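Local coordinates for sensor protein PfeS (Pseudomonas aeruginosa, PDB 3KYZ) that is the sensor kinase of the PfeR/PfeS two-component system and may activate PfeR by phosphorylation, the chain here being its sensor domain, predicted to be periplasmic, at residues Leu23-Trp34 and Ile103-Leu114. Residues are numbered along the deposited sequence; the frame is centred on the assembly and turned at random.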
# COMPACT_ATOMS: atom_id res chain seq x y z
N LEU A 23 -20.21 2.32 -1.05
CA LEU A 23 -19.00 1.77 -0.45
C LEU A 23 -18.49 2.70 0.65
O LEU A 23 -18.02 2.24 1.69
CB LEU A 23 -17.93 1.51 -1.50
CG LEU A 23 -18.29 0.43 -2.53
CD1 LEU A 23 -17.19 0.27 -3.57
CD2 LEU A 23 -18.62 -0.90 -1.86
N ALA A 24 -18.62 4.01 0.44
CA ALA A 24 -18.23 4.96 1.48
C ALA A 24 -19.05 4.75 2.74
O ALA A 24 -18.55 4.90 3.85
CB ALA A 24 -18.36 6.39 0.98
N ASP A 25 -20.32 4.39 2.58
CA ASP A 25 -21.15 4.15 3.75
C ASP A 25 -20.62 2.96 4.56
O ASP A 25 -20.69 2.96 5.79
CB ASP A 25 -22.62 3.93 3.36
CG ASP A 25 -23.48 3.59 4.56
OD1 ASP A 25 -23.91 4.51 5.27
OD2 ASP A 25 -23.69 2.38 4.80
N TYR A 26 -20.09 1.95 3.88
CA TYR A 26 -19.47 0.83 4.58
C TYR A 26 -18.30 1.29 5.44
O TYR A 26 -18.08 0.76 6.54
CB TYR A 26 -18.99 -0.26 3.61
CG TYR A 26 -20.07 -1.18 3.07
CD1 TYR A 26 -21.11 -1.64 3.87
CD2 TYR A 26 -20.00 -1.63 1.75
CE1 TYR A 26 -22.07 -2.52 3.37
CE2 TYR A 26 -20.95 -2.50 1.24
CZ TYR A 26 -21.98 -2.94 2.05
OH TYR A 26 -22.91 -3.81 1.54
N ALA A 27 -17.53 2.26 4.94
CA ALA A 27 -16.39 2.79 5.72
C ALA A 27 -16.87 3.52 6.97
O ALA A 27 -16.24 3.43 8.03
CB ALA A 27 -15.50 3.70 4.86
N ARG A 28 -17.98 4.24 6.84
CA ARG A 28 -18.61 4.89 7.99
C ARG A 28 -19.04 3.84 9.02
O ARG A 28 -18.79 3.99 10.22
CB ARG A 28 -19.81 5.73 7.56
CG ARG A 28 -20.52 6.42 8.73
CD ARG A 28 -21.92 6.90 8.35
NE ARG A 28 -22.77 5.83 7.84
CZ ARG A 28 -23.43 4.95 8.60
NH1 ARG A 28 -23.32 5.00 9.92
NH2 ARG A 28 -24.19 4.02 8.04
N GLN A 29 -19.67 2.76 8.54
CA GLN A 29 -20.09 1.67 9.42
C GLN A 29 -18.89 0.99 10.06
O GLN A 29 -18.93 0.62 11.23
CB GLN A 29 -20.89 0.61 8.66
CG GLN A 29 -22.23 1.07 8.12
CD GLN A 29 -22.97 -0.07 7.48
OE1 GLN A 29 -23.01 -1.18 8.02
NE2 GLN A 29 -23.56 0.18 6.32
N ALA A 30 -17.82 0.81 9.28
CA ALA A 30 -16.60 0.19 9.79
C ALA A 30 -16.03 1.03 10.93
O ALA A 30 -15.65 0.50 11.99
CB ALA A 30 -15.57 0.06 8.68
N GLU A 31 -15.94 2.33 10.71
CA GLU A 31 -15.43 3.22 11.75
C GLU A 31 -16.30 3.15 13.00
O GLU A 31 -15.79 3.13 14.12
CB GLU A 31 -15.37 4.67 11.26
CG GLU A 31 -14.83 5.62 12.32
CD GLU A 31 -14.69 7.04 11.82
OE1 GLU A 31 -15.48 7.44 10.94
OE2 GLU A 31 -13.78 7.74 12.30
N ASP A 32 -17.62 3.16 12.81
CA ASP A 32 -18.54 3.12 13.94
C ASP A 32 -18.32 1.85 14.76
O ASP A 32 -18.34 1.89 15.99
CB ASP A 32 -20.00 3.17 13.46
CG ASP A 32 -20.42 4.54 12.96
OD1 ASP A 32 -19.68 5.53 13.15
OD2 ASP A 32 -21.53 4.64 12.38
N ALA A 33 -18.11 0.72 14.08
CA ALA A 33 -17.87 -0.55 14.77
C ALA A 33 -16.57 -0.50 15.58
O ALA A 33 -16.53 -0.92 16.74
CB ALA A 33 -17.85 -1.71 13.76
N TRP A 34 -15.52 0.02 14.96
CA TRP A 34 -14.24 0.21 15.64
C TRP A 34 -14.39 1.13 16.86
O TRP A 34 -13.92 0.80 17.95
CB TRP A 34 -13.20 0.79 14.66
CG TRP A 34 -11.99 1.40 15.36
CD1 TRP A 34 -11.67 2.73 15.43
CD2 TRP A 34 -10.97 0.70 16.08
NE1 TRP A 34 -10.50 2.90 16.15
CE2 TRP A 34 -10.05 1.67 16.56
CE3 TRP A 34 -10.74 -0.64 16.37
CZ2 TRP A 34 -8.94 1.33 17.32
CZ3 TRP A 34 -9.63 -0.98 17.12
CH2 TRP A 34 -8.74 0.00 17.59
N ILE A 103 -10.66 3.07 1.62
CA ILE A 103 -11.64 4.08 2.00
C ILE A 103 -11.41 4.52 3.45
O ILE A 103 -11.64 3.77 4.39
CB ILE A 103 -13.09 3.56 1.86
CG1 ILE A 103 -13.31 2.83 0.53
CG2 ILE A 103 -14.09 4.72 2.04
CD1 ILE A 103 -14.59 1.98 0.48
N GLU A 104 -10.94 5.75 3.61
CA GLU A 104 -10.62 6.27 4.94
C GLU A 104 -11.83 6.24 5.86
O GLU A 104 -12.96 6.45 5.41
CB GLU A 104 -10.09 7.70 4.84
CG GLU A 104 -11.17 8.72 4.43
CD GLU A 104 -10.65 10.15 4.32
OE1 GLU A 104 -9.42 10.34 4.27
OE2 GLU A 104 -11.48 11.10 4.28
N PHE A 105 -11.60 6.00 7.14
CA PHE A 105 -12.64 6.26 8.13
C PHE A 105 -13.03 7.73 8.00
O PHE A 105 -12.16 8.61 8.02
CB PHE A 105 -12.12 6.00 9.54
CG PHE A 105 -12.00 4.54 9.91
CD1 PHE A 105 -12.39 3.54 9.03
CD2 PHE A 105 -11.50 4.18 11.15
CE1 PHE A 105 -12.29 2.20 9.40
CE2 PHE A 105 -11.39 2.85 11.52
CZ PHE A 105 -11.79 1.86 10.65
N PRO A 106 -14.34 8.03 7.87
CA PRO A 106 -14.71 9.42 7.56
C PRO A 106 -14.55 10.40 8.73
O PRO A 106 -14.17 11.55 8.51
CB PRO A 106 -16.19 9.30 7.15
CG PRO A 106 -16.67 8.04 7.84
CD PRO A 106 -15.48 7.11 7.76
N GLY A 107 -14.82 9.96 9.95
CA GLY A 107 -14.73 10.85 11.10
C GLY A 107 -13.29 11.16 11.49
O GLY A 107 -12.92 12.31 11.73
N HIS A 108 -12.48 10.12 11.57
CA HIS A 108 -11.08 10.26 11.95
C HIS A 108 -10.23 9.38 11.04
O HIS A 108 -9.88 8.26 11.41
CB HIS A 108 -10.89 9.90 13.42
CG HIS A 108 -11.55 10.85 14.37
ND1 HIS A 108 -11.03 12.09 14.66
CD2 HIS A 108 -12.69 10.75 15.08
CE1 HIS A 108 -11.82 12.71 15.52
NE2 HIS A 108 -12.84 11.92 15.79
N PRO A 109 -9.89 9.90 9.85
CA PRO A 109 -9.13 9.12 8.86
C PRO A 109 -7.79 8.65 9.42
O PRO A 109 -7.27 7.63 8.99
CB PRO A 109 -8.90 10.11 7.72
CG PRO A 109 -9.91 11.17 7.90
CD PRO A 109 -10.26 11.23 9.36
N GLU A 110 -7.24 9.40 10.38
CA GLU A 110 -5.95 9.03 10.95
C GLU A 110 -6.02 7.76 11.81
O GLU A 110 -4.99 7.17 12.14
CB GLU A 110 -5.34 10.18 11.75
CG GLU A 110 -5.91 10.38 13.15
CD GLU A 110 -7.25 11.11 13.17
OE1 GLU A 110 -7.87 11.28 12.11
OE2 GLU A 110 -7.67 11.52 14.27
N GLN A 111 -7.24 7.32 12.15
CA GLN A 111 -7.40 6.13 12.98
C GLN A 111 -7.45 4.84 12.16
O GLN A 111 -7.21 3.75 12.68
CB GLN A 111 -8.64 6.24 13.86
CG GLN A 111 -8.52 7.27 14.97
CD GLN A 111 -9.80 7.39 15.79
OE1 GLN A 111 -10.63 6.49 15.78
NE2 GLN A 111 -9.95 8.51 16.49
N GLY A 112 -7.78 4.95 10.88
CA GLY A 112 -7.80 3.76 10.06
C GLY A 112 -8.61 3.89 8.79
O GLY A 112 -9.06 4.97 8.41
N ARG A 113 -8.78 2.76 8.12
CA ARG A 113 -9.50 2.73 6.86
C ARG A 113 -10.15 1.38 6.66
O ARG A 113 -9.75 0.37 7.27
CB ARG A 113 -8.54 3.00 5.70
CG ARG A 113 -7.55 1.87 5.44
CD ARG A 113 -6.55 2.25 4.36
NE ARG A 113 -5.52 3.15 4.87
CZ ARG A 113 -4.71 3.89 4.12
NH1 ARG A 113 -4.82 3.87 2.79
NH2 ARG A 113 -3.79 4.66 4.69
N LEU A 114 -11.16 1.37 5.81
CA LEU A 114 -11.74 0.14 5.30
C LEU A 114 -11.05 -0.19 3.98
O LEU A 114 -10.87 0.68 3.13
CB LEU A 114 -13.25 0.32 5.06
CG LEU A 114 -13.96 -0.82 4.33
CD1 LEU A 114 -13.93 -2.08 5.16
CD2 LEU A 114 -15.40 -0.44 4.00
O HOH W 1 -12.96 6.97 14.54
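Glu-31 reaches from the helix into the loop after strand 100-104 and takes two consecutive backbone N-H groups with its carboxylate. Gly-107 N gives to Glu-31 OE1 at 2.8 Å, nearly straight (160°). His-108 N gives to Glu-31 OE2, also at 2.8 Å but more bent (138°). Both oxygens use their syn lone pairs, so the fork fixes the rotation of the carboxylate. CG lies anti to the backbone N (chi1 -179°) and the chain runs on extended, which carries the carboxylate as far as the loop. A water donates to Glu-31 OE2 and to Gln-111 OE1, tying the acid to the far end of the loop. Gln-111 OE1 also sits at the edge of the Trp-34 indole, near its plane, 3.6 Å from Trp-34 NE1.

The loop belongs to a hairpin: strands 100-104 and 113-117 pair antiparallel, with Ile-103 and Leu-114 bonded backbone to backbone in both directions, and this sheet of the Cache-clan sensor domain packs on the long helix 17-53.

Apolar contacts make up the rest. The Phe-105 ring is sandwiched, with Gly-112 C and Arg-113 N over one face and Glu-31 CA over the other; Glu-31 CB makes a CH-pi contact, 3.9 Å from the centroid of the Phe-105 ring. Trp-34 CD1 meets Phe-105 CE2 obliquely. Ala-27 CB presses tightly on Ile-103 CG2 (3.3 Å), while Leu-114 CD2 lies against Tyr-26 CB (3.6 Å). Pro-106 CG rests on CA and CB of Arg-28; the guanidinium of Arg-28 turns away and forms salt bridges with Asp-25 and Asp-32.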